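Local coordinates for protein heavy metal cation tricomponent efflux pump ZneA(CzcA-like) (Cupriavidus metallidurans, PDB 4K0J) that probably exports zinc ions from the cell as the inner-membrane, proton-driven pump of a tripartite RND heavy-metal efflux system, at residues Ala663-Phe676 / Glu802-Arg815. Residues are numbered along the deposited sequence; the frame is centred on the assembly and turned at random.
Sequences AHSDLVVKVYGNDF and EMNKRHLTVRLNLR
Ala663 and Ser665 open this pairing against Arg811, a worked example of two central strands of an antiparallel sheet giving their two faces different chemistry. The Ala663 methyl lies against Arg811 CD, while the guanidinium forms a salt bridge with Asp702. Ser665 OG donates to Leu667 O at 2.7 Å; Leu812 N grips the same oxygen from the opposite face of its carbonyl plane. Asp666 N meets Asn813 OD1 at 3.2 Å, in the carbonyl plane and nearly straight (170°); Asn813 ND2 bonds to Asp698, consistent with an amide held with OD1 facing Asp666. Strands 667-672 and 807-812 then pair in regular antiparallel register. Leu667, Val669 and Val671 share one face with Leu812, Val810 and Leu808: Leu667 CB packs on Leu812 CG at 3.7 Å, and helix 676-690 covers Val669, Val810 and Leu808. Val668, Lys670 and Tyr672 take the other face, where Val668 CB and CG1 pack on Thr809 CG2, Lys670 CB and CG run alongside His807, and Lys670 CD passes Glu802 OE1. With CG beside its backbone N (chi1 -62°), the Tyr672 ring lies beneath His807 CB, a CH-pi contact 4.0 Å from that carbon to the ring centroid. Tyr672 OH donates to Glu802 OE1 at 2.9 Å, from above the carboxylate plane. Gly673 N closes the ladder on Arg806 O, and beyond it the bent Arg806 chain brings NH2 to Phe676 CZ. The chemistry thus implies a division of labour in a ferredoxin-like sheet, probably of the periplasmic porter domain as in other RND pumps: the aliphatic face packs in part against helix 676-690, while on the more polar face the Tyr672 hydroxyl and Lys670 NZ, the latter 4.6 Å from Glu802 OE1 and beyond a salt bridge, would probably favour the carboxylate form of Glu802.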
ATOM      1  N   ALA C 663      17.103 -18.825  19.063  1.00 32.93           N
ATOM      2  CA  ALA C 663      18.247 -18.347  19.824  1.00 39.71           C
ATOM      3  C   ALA C 663      19.469 -18.148  18.936  1.00 45.99           C
ATOM      4  O   ALA C 663      19.520 -18.609  17.801  1.00 32.49           O
ATOM      5  CB  ALA C 663      18.567 -19.311  20.953  1.00 37.72           C
ATOM      6  N   HIS C 664      20.471 -17.473  19.473  1.00 51.42           N
ATOM      7  CA  HIS C 664      21.637 -17.106  18.694  1.00 50.11           C
ATOM      8  C   HIS C 664      22.627 -18.252  18.549  1.00 58.68           C
ATOM      9  O   HIS C 664      23.723 -18.211  19.107  1.00 58.76           O
ATOM     10  CB  HIS C 664      22.307 -15.898  19.333  1.00 43.68           C
ATOM     11  CG  HIS C 664      21.379 -14.748  19.548  1.00 40.89           C
ATOM     12  ND1 HIS C 664      21.175 -13.770  18.600  1.00 44.10           N
ATOM     13  CD2 HIS C 664      20.588 -14.426  20.597  1.00 50.01           C
ATOM     14  CE1 HIS C 664      20.307 -12.887  19.061  1.00 46.71           C
ATOM     15  NE2 HIS C 664      19.932 -13.264  20.268  1.00 50.25           N
ATOM     16  N   SER C 665      22.235 -19.271  17.792  1.00 72.80           N
ATOM     17  CA  SER C 665      23.107 -20.410  17.514  1.00 78.82           C
ATOM     18  C   SER C 665      22.704 -21.098  16.211  1.00 77.93           C
ATOM     19  O   SER C 665      21.571 -20.951  15.748  1.00 76.96           O
ATOM     20  CB  SER C 665      23.085 -21.411  18.673  1.00 74.80           C
ATOM     21  OG  SER C 665      21.809 -22.007  18.808  1.00 74.93           O
ATOM     22  N   ASP C 666      23.637 -21.847  15.627  1.00 73.36           N
ATOM     23  CA  ASP C 666      23.406 -22.528  14.357  1.00 69.16           C
ATOM     24  C   ASP C 666      22.287 -23.549  14.485  1.00 56.46           C
ATOM     25  O   ASP C 666      21.426 -23.663  13.615  1.00 57.43           O
ATOM     26  CB  ASP C 666      24.681 -23.237  13.894  1.00 88.38           C
ATOM     27  CG  ASP C 666      25.935 -22.416  14.147  1.00104.00           C
ATOM     28  OD1 ASP C 666      25.829 -21.178  14.289  1.00102.45           O
ATOM     29  OD2 ASP C 666      27.032 -23.014  14.203  1.00111.44           O
ATOM     30  N   LEU C 667      22.313 -24.288  15.587  1.00 53.81           N
ATOM     31  CA  LEU C 667      21.359 -25.358  15.836  1.00 62.88           C
ATOM     32  C   LEU C 667      20.666 -25.139  17.172  1.00 65.54           C
ATOM     33  O   LEU C 667      21.262 -24.599  18.101  1.00 61.92           O
ATOM     34  CB  LEU C 667      22.083 -26.708  15.858  1.00 63.61           C
ATOM     35  CG  LEU C 667      22.676 -27.212  14.541  1.00 58.84           C
ATOM     36  CD1 LEU C 667      23.772 -28.235  14.797  1.00 43.90           C
ATOM     37  CD2 LEU C 667      21.581 -27.807  13.671  1.00 67.32           C
ATOM     38  N   VAL C 668      19.405 -25.545  17.269  1.00 39.72           N
ATOM     39  CA  VAL C 668      18.730 -25.565  18.560  1.00 39.04           C
ATOM     40  C   VAL C 668      17.924 -26.836  18.708  1.00 49.76           C
ATOM     41  O   VAL C 668      17.590 -27.491  17.720  1.00 59.77           O
ATOM     42  CB  VAL C 668      17.768 -24.364  18.767  1.00 45.32           C
ATOM     43  CG1 VAL C 668      18.521 -23.038  18.755  1.00 36.31           C
ATOM     44  CG2 VAL C 668      16.655 -24.378  17.732  1.00 46.75           C
ATOM     45  N   VAL C 669      17.622 -27.180  19.954  1.00 49.20           N
ATOM     46  CA  VAL C 669      16.691 -28.259  20.254  1.00 52.78           C
ATOM     47  C   VAL C 669      15.627 -27.739  21.214  1.00 55.91           C
ATOM     48  O   VAL C 669      15.918 -27.413  22.366  1.00 57.26           O
ATOM     49  CB  VAL C 669      17.395 -29.480  20.871  1.00 49.86           C
ATOM     50  CG1 VAL C 669      16.368 -30.527  21.274  1.00 55.18           C
ATOM     51  CG2 VAL C 669      18.386 -30.067  19.889  1.00 46.92           C
ATOM     52  N   LYS C 670      14.395 -27.653  20.729  1.00 42.43           N
ATOM     53  CA  LYS C 670      13.313 -27.070  21.504  1.00 45.74           C
ATOM     54  C   LYS C 670      12.516 -28.132  22.260  1.00 52.70           C
ATOM     55  O   LYS C 670      11.914 -29.019  21.649  1.00 64.80           O
ATOM     56  CB  LYS C 670      12.403 -26.255  20.581  1.00 51.35           C
ATOM     57  CG  LYS C 670      13.128 -25.142  19.825  1.00 53.25           C
ATOM     58  CD  LYS C 670      12.211 -24.441  18.825  1.00 66.07           C
ATOM     59  CE  LYS C 670      12.036 -25.241  17.533  1.00 74.80           C
ATOM     60  NZ  LYS C 670      13.188 -25.128  16.595  1.00 77.00           N
ATOM     61  N   VAL C 671      12.530 -28.035  23.590  1.00 42.56           N
ATOM     62  CA  VAL C 671      11.791 -28.940  24.475  1.00 45.29           C
ATOM     63  C   VAL C 671      10.502 -28.283  24.967  1.00 47.29           C
ATOM     64  O   VAL C 671      10.526 -27.419  25.844  1.00 53.95           O
ATOM     65  CB  VAL C 671      12.641 -29.351  25.699  1.00 50.64           C
ATOM     66  CG1 VAL C 671      11.814 -30.140  26.700  1.00 45.34           C
ATOM     67  CG2 VAL C 671      13.852 -30.155  25.258  1.00 62.98           C
ATOM     68  N   TYR C 672       9.379 -28.702  24.397  1.00 45.86           N
ATOM     69  CA  TYR C 672       8.106 -28.037  24.631  1.00 50.62           C
ATOM     70  C   TYR C 672       7.390 -28.606  25.842  1.00 47.21           C
ATOM     71  O   TYR C 672       7.621 -29.747  26.220  1.00 48.12           O
ATOM     72  CB  TYR C 672       7.214 -28.177  23.396  1.00 57.25           C
ATOM     73  CG  TYR C 672       7.776 -27.528  22.151  1.00 56.55           C
ATOM     74  CD1 TYR C 672       7.376 -26.257  21.770  1.00 51.50           C
ATOM     75  CD2 TYR C 672       8.707 -28.187  21.355  1.00 57.71           C
ATOM     76  CE1 TYR C 672       7.880 -25.659  20.641  1.00 46.96           C
ATOM     77  CE2 TYR C 672       9.220 -27.598  20.219  1.00 49.00           C
ATOM     78  CZ  TYR C 672       8.802 -26.330  19.870  1.00 49.67           C
ATOM     79  OH  TYR C 672       9.301 -25.722  18.740  1.00 54.17           O
ATOM     80  N   GLY C 673       6.510 -27.813  26.444  1.00 47.07           N
ATOM     81  CA  GLY C 673       5.711 -28.283  27.563  1.00 48.13           C
ATOM     82  C   GLY C 673       5.325 -27.173  28.522  1.00 52.76           C
ATOM     83  O   GLY C 673       6.095 -26.235  28.732  1.00 54.56           O
ATOM     84  N   ASN C 674       4.141 -27.290  29.118  1.00 48.55           N
ATOM     85  CA  ASN C 674       3.601 -26.222  29.952  1.00 71.15           C
ATOM     86  C   ASN C 674       4.153 -26.218  31.377  1.00 79.08           C
ATOM     87  O   ASN C 674       3.786 -25.372  32.194  1.00 82.50           O
ATOM     88  CB  ASN C 674       2.073 -26.271  29.967  1.00 64.46           C
ATOM     89  CG  ASN C 674       1.454 -24.955  30.397  1.00 72.99           C
ATOM     90  OD1 ASN C 674       1.295 -24.036  29.590  1.00 74.47           O
ATOM     91  ND2 ASN C 674       1.111 -24.852  31.676  1.00 76.58           N
ATOM     92  N   ASP C 675       5.044 -27.161  31.668  1.00 84.48           N
ATOM     93  CA  ASP C 675       5.676 -27.234  32.982  1.00 86.59           C
ATOM     94  C   ASP C 675       7.126 -26.761  32.919  1.00 73.50           C
ATOM     95  O   ASP C 675       7.908 -27.252  32.109  1.00 75.95           O
ATOM     96  CB  ASP C 675       5.619 -28.661  33.528  1.00 93.59           C
ATOM     97  CG  ASP C 675       6.216 -28.776  34.919  1.00 90.76           C
ATOM     98  OD1 ASP C 675       6.787 -29.840  35.235  1.00 76.68           O
ATOM     99  OD2 ASP C 675       6.112 -27.803  35.697  1.00 99.54           O
ATOM    100  N   PHE C 676       7.481 -25.815  33.782  1.00 57.18           N
ATOM    101  CA  PHE C 676       8.829 -25.256  33.786  1.00 52.27           C
ATOM    102  C   PHE C 676       9.870 -26.265  34.277  1.00 48.25           C
ATOM    103  O   PHE C 676      10.881 -26.521  33.604  1.00 51.36           O
ATOM    104  CB  PHE C 676       8.868 -23.974  34.625  1.00 38.56           C
ATOM    105  CG  PHE C 676       8.154 -22.813  33.989  1.00 48.51           C
ATOM    106  CD1 PHE C 676       7.979 -22.756  32.614  1.00 55.38           C
ATOM    107  CD2 PHE C 676       7.660 -21.775  34.758  1.00 54.16           C
ATOM    108  CE1 PHE C 676       7.323 -21.688  32.020  1.00 47.05           C
ATOM    109  CE2 PHE C 676       7.004 -20.704  34.167  1.00 54.86           C
ATOM    110  CZ  PHE C 676       6.835 -20.664  32.798  1.00 42.67           C
ATOM    111  N   GLU C 802       6.472 -20.214  21.972  1.00 86.75           N
ATOM    112  CA  GLU C 802       6.549 -20.269  20.512  1.00 87.13           C
ATOM    113  C   GLU C 802       5.450 -21.144  19.936  1.00 86.52           C
ATOM    114  O   GLU C 802       5.336 -22.316  20.297  1.00 98.40           O
ATOM    115  CB  GLU C 802       7.906 -20.807  20.062  1.00 85.34           C
ATOM    116  CG  GLU C 802       7.908 -21.365  18.646  1.00 83.19           C
ATOM    117  CD  GLU C 802       9.252 -21.936  18.249  1.00 86.99           C
ATOM    118  OE1 GLU C 802       9.278 -23.039  17.660  1.00 90.81           O
ATOM    119  OE2 GLU C 802      10.280 -21.281  18.527  1.00 79.90           O
ATOM    120  N   MET C 803       4.663 -20.575  19.028  1.00 81.68           N
ATOM    121  CA  MET C 803       3.507 -21.260  18.455  1.00 85.66           C
ATOM    122  C   MET C 803       2.559 -21.728  19.549  1.00 83.63           C
ATOM    123  O   MET C 803       2.015 -22.833  19.481  1.00 79.82           O
ATOM    124  CB  MET C 803       3.936 -22.443  17.585  1.00 94.23           C
ATOM    125  CG  MET C 803       4.441 -22.043  16.219  1.00 98.60           C
ATOM    126  SD  MET C 803       3.241 -21.008  15.367  1.00 81.95           S
ATOM    127  CE  MET C 803       4.065 -20.760  13.807  1.00 63.04           C
ATOM    128  N   ASN C 804       2.387 -20.881  20.561  1.00 81.18           N
ATOM    129  CA  ASN C 804       1.487 -21.152  21.677  1.00 71.14           C
ATOM    130  C   ASN C 804       1.893 -22.384  22.470  1.00 64.84           C
ATOM    131  O   ASN C 804       1.054 -23.165  22.916  1.00 74.56           O
ATOM    132  CB  ASN C 804       0.050 -21.252  21.180  1.00 74.14           C
ATOM    133  CG  ASN C 804      -0.259 -20.213  20.132  1.00 72.93           C
ATOM    134  OD1 ASN C 804      -0.704 -20.537  19.033  1.00 80.24           O
ATOM    135  ND2 ASN C 804       0.007 -18.954  20.455  1.00 50.14           N
ATOM    136  N   LYS C 805       3.199 -22.540  22.635  1.00 64.86           N
ATOM    137  CA  LYS C 805       3.768 -23.644  23.390  1.00 67.18           C
ATOM    138  C   LYS C 805       4.922 -23.135  24.246  1.00 61.67           C
ATOM    139  O   LYS C 805       5.850 -22.496  23.741  1.00 61.19           O
ATOM    140  CB  LYS C 805       4.273 -24.731  22.439  1.00 81.97           C
ATOM    141  CG  LYS C 805       3.217 -25.309  21.500  1.00 92.03           C
ATOM    142  CD  LYS C 805       3.851 -26.226  20.465  1.00 94.43           C
ATOM    143  CE  LYS C 805       2.810 -26.822  19.536  1.00101.57           C
ATOM    144  NZ  LYS C 805       3.439 -27.692  18.504  1.00109.23           N
ATOM    145  N   ARG C 806       4.857 -23.405  25.545  1.00 61.19           N
ATOM    146  CA  ARG C 806       5.960 -23.097  26.441  1.00 60.85           C
ATOM    147  C   ARG C 806       7.099 -24.063  26.130  1.00 74.16           C
ATOM    148  O   ARG C 806       6.909 -25.280  26.168  1.00 87.60           O
ATOM    149  CB  ARG C 806       5.520 -23.275  27.892  1.00 62.97           C
ATOM    150  CG  ARG C 806       4.058 -22.961  28.144  1.00 77.81           C
ATOM    151  CD  ARG C 806       3.850 -21.510  28.538  1.00 85.38           C
ATOM    152  NE  ARG C 806       4.168 -21.278  29.942  1.00 87.04           N
ATOM    153  CZ  ARG C 806       3.312 -21.475  30.939  1.00 92.51           C
ATOM    154  NH1 ARG C 806       2.084 -21.903  30.683  1.00 93.32           N
ATOM    155  NH2 ARG C 806       3.683 -21.241  32.188  1.00 96.47           N
ATOM    156  N   HIS C 807       8.277 -23.536  25.813  1.00 40.83           N
ATOM    157  CA  HIS C 807       9.412 -24.403  25.515  1.00 40.60           C
ATOM    158  C   HIS C 807      10.714 -23.882  26.109  1.00 38.56           C
ATOM    159  O   HIS C 807      10.828 -22.712  26.461  1.00 37.22           O
ATOM    160  CB  HIS C 807       9.560 -24.612  24.000  1.00 43.14           C
ATOM    161  CG  HIS C 807      10.179 -23.451  23.282  1.00 47.09           C
ATOM    162  ND1 HIS C 807       9.511 -22.265  23.061  1.00 39.56           N
ATOM    163  CD2 HIS C 807      11.407 -23.297  22.731  1.00 46.00           C
ATOM    164  CE1 HIS C 807      10.303 -21.431  22.413  1.00 46.21           C
ATOM    165  NE2 HIS C 807      11.459 -22.033  22.199  1.00 37.94           N
ATOM    166  N   LEU C 808      11.691 -24.770  26.233  1.00 38.70           N
ATOM    167  CA  LEU C 808      13.041 -24.376  26.619  1.00 47.14           C
ATOM    168  C   LEU C 808      13.972 -24.719  25.471  1.00 47.21           C
ATOM    169  O   LEU C 808      13.748 -25.693  24.759  1.00 63.37           O
ATOM    170  CB  LEU C 808      13.483 -25.096  27.891  1.00 57.27           C
ATOM    171  CG  LEU C 808      13.767 -24.220  29.114  1.00 55.97           C
ATOM    172  CD1 LEU C 808      12.492 -23.578  29.628  1.00 59.67           C
ATOM    173  CD2 LEU C 808      14.446 -25.026  30.211  1.00 49.36           C
ATOM    174  N   THR C 809      15.014 -23.919  25.285  1.00 39.00           N
ATOM    175  CA  THR C 809      15.854 -24.053  24.105  1.00 46.57           C
ATOM    176  C   THR C 809      17.258 -24.520  24.435  1.00 49.85           C
ATOM    177  O   THR C 809      17.973 -23.875  25.197  1.00 61.10           O
ATOM    178  CB  THR C 809      15.970 -22.723  23.359  1.00 59.43           C
ATOM    179  OG1 THR C 809      14.667 -22.152  23.196  1.00 66.40           O
ATOM    180  CG2 THR C 809      16.610 -22.936  21.997  1.00 68.22           C
ATOM    181  N   VAL C 810      17.655 -25.643  23.853  1.00 40.95           N
ATOM    182  CA  VAL C 810      19.033 -26.077  23.963  1.00 41.89           C
ATOM    183  C   VAL C 810      19.778 -25.601  22.728  1.00 45.87           C
ATOM    184  O   VAL C 810      19.747 -26.253  21.687  1.00 48.99           O
ATOM    185  CB  VAL C 810      19.152 -27.608  24.082  1.00 41.01           C
ATOM    186  CG1 VAL C 810      20.602 -28.002  24.277  1.00 51.09           C
ATOM    187  CG2 VAL C 810      18.310 -28.123  25.233  1.00 37.90           C
ATOM    188  N   ARG C 811      20.435 -24.454  22.841  1.00 34.39           N
ATOM    189  CA  ARG C 811      21.166 -23.908  21.712  1.00 45.88           C
ATOM    190  C   ARG C 811      22.580 -24.485  21.611  1.00 55.12           C
ATOM    191  O   ARG C 811      23.224 -24.747  22.628  1.00 60.05           O
ATOM    192  CB  ARG C 811      21.164 -22.377  21.751  1.00 39.06           C
ATOM    193  CG  ARG C 811      22.038 -21.729  22.793  1.00 37.88           C
ATOM    194  CD  ARG C 811      22.007 -20.222  22.597  1.00 35.45           C
ATOM    195  NE  ARG C 811      23.122 -19.532  23.238  1.00 34.19           N
ATOM    196  CZ  ARG C 811      23.047 -18.940  24.425  1.00 34.99           C
ATOM    197  NH1 ARG C 811      21.908 -18.959  25.106  1.00 41.69           N
ATOM    198  NH2 ARG C 811      24.108 -18.328  24.935  1.00 30.18           N
ATOM    199  N   LEU C 812      23.040 -24.691  20.375  1.00 57.96           N
ATOM    200  CA  LEU C 812      24.302 -25.382  20.100  1.00 55.68           C
ATOM    201  C   LEU C 812      24.860 -25.112  18.693  1.00 50.41           C
ATOM    202  O   LEU C 812      24.104 -24.925  17.744  1.00 46.69           O
ATOM    203  CB  LEU C 812      24.136 -26.893  20.290  1.00 64.48           C
ATOM    204  CG  LEU C 812      23.366 -27.662  19.213  1.00 76.99           C
ATOM    205  CD1 LEU C 812      23.866 -29.093  19.141  1.00 83.00           C
ATOM    206  CD2 LEU C 812      21.866 -27.633  19.467  1.00 78.33           C
ATOM    207  N   ASN C 813      26.186 -25.111  18.561  1.00 53.26           N
ATOM    208  CA  ASN C 813      26.831 -24.871  17.263  1.00 55.76           C
ATOM    209  C   ASN C 813      27.393 -26.134  16.602  1.00 60.79           C
ATOM    210  O   ASN C 813      27.943 -27.006  17.273  1.00 60.69           O
ATOM    211  CB  ASN C 813      27.935 -23.819  17.395  1.00 59.75           C
ATOM    212  CG  ASN C 813      27.401 -22.464  17.815  1.00 73.31           C
ATOM    213  OD1 ASN C 813      26.317 -22.053  17.400  1.00 75.06           O
ATOM    214  ND2 ASN C 813      28.160 -21.762  18.649  1.00 77.99           N
ATOM    215  N   LEU C 814      27.267 -26.212  15.280  1.00 69.14           N
ATOM    216  CA  LEU C 814      27.671 -27.396  14.519  1.00 71.83           C
ATOM    217  C   LEU C 814      29.176 -27.501  14.306  1.00 73.58           C
ATOM    218  O   LEU C 814      29.671 -28.529  13.848  1.00 82.76           O
ATOM    219  CB  LEU C 814      26.951 -27.429  13.164  1.00 83.03           C
ATOM    220  CG  LEU C 814      26.704 -26.104  12.426  1.00 91.92           C
ATOM    221  CD1 LEU C 814      27.994 -25.442  11.952  1.00 90.44           C
ATOM    222  CD2 LEU C 814      25.756 -26.317  11.254  1.00 98.73           C
ATOM    223  N   ARG C 815      29.889 -26.428  14.640  1.00 72.86           N
ATOM    224  CA  ARG C 815      31.329 -26.308  14.399  1.00 68.20           C
ATOM    225  C   ARG C 815      32.144 -27.497  14.897  1.00 73.82           C
ATOM    226  O   ARG C 815      31.921 -27.997  15.998  1.00 79.18           O
ATOM    227  CB  ARG C 815      31.851 -25.015  15.031  1.00 61.80           C
ATOM    228  CG  ARG C 815      33.363 -24.909  15.116  1.00 62.88           C
ATOM    229  CD  ARG C 815      33.772 -23.536  15.615  1.00 65.74           C
ATOM    230  NE  ARG C 815      33.000 -23.137  16.787  1.00 67.18           N
ATOM    231  CZ  ARG C 815      33.413 -23.289  18.040  1.00 68.71           C
ATOM    232  NH1 ARG C 815      32.642 -22.901  19.047  1.00 74.32           N
ATOM    233  NH2 ARG C 815      34.596 -23.831  18.289  1.00 67.21           N
TER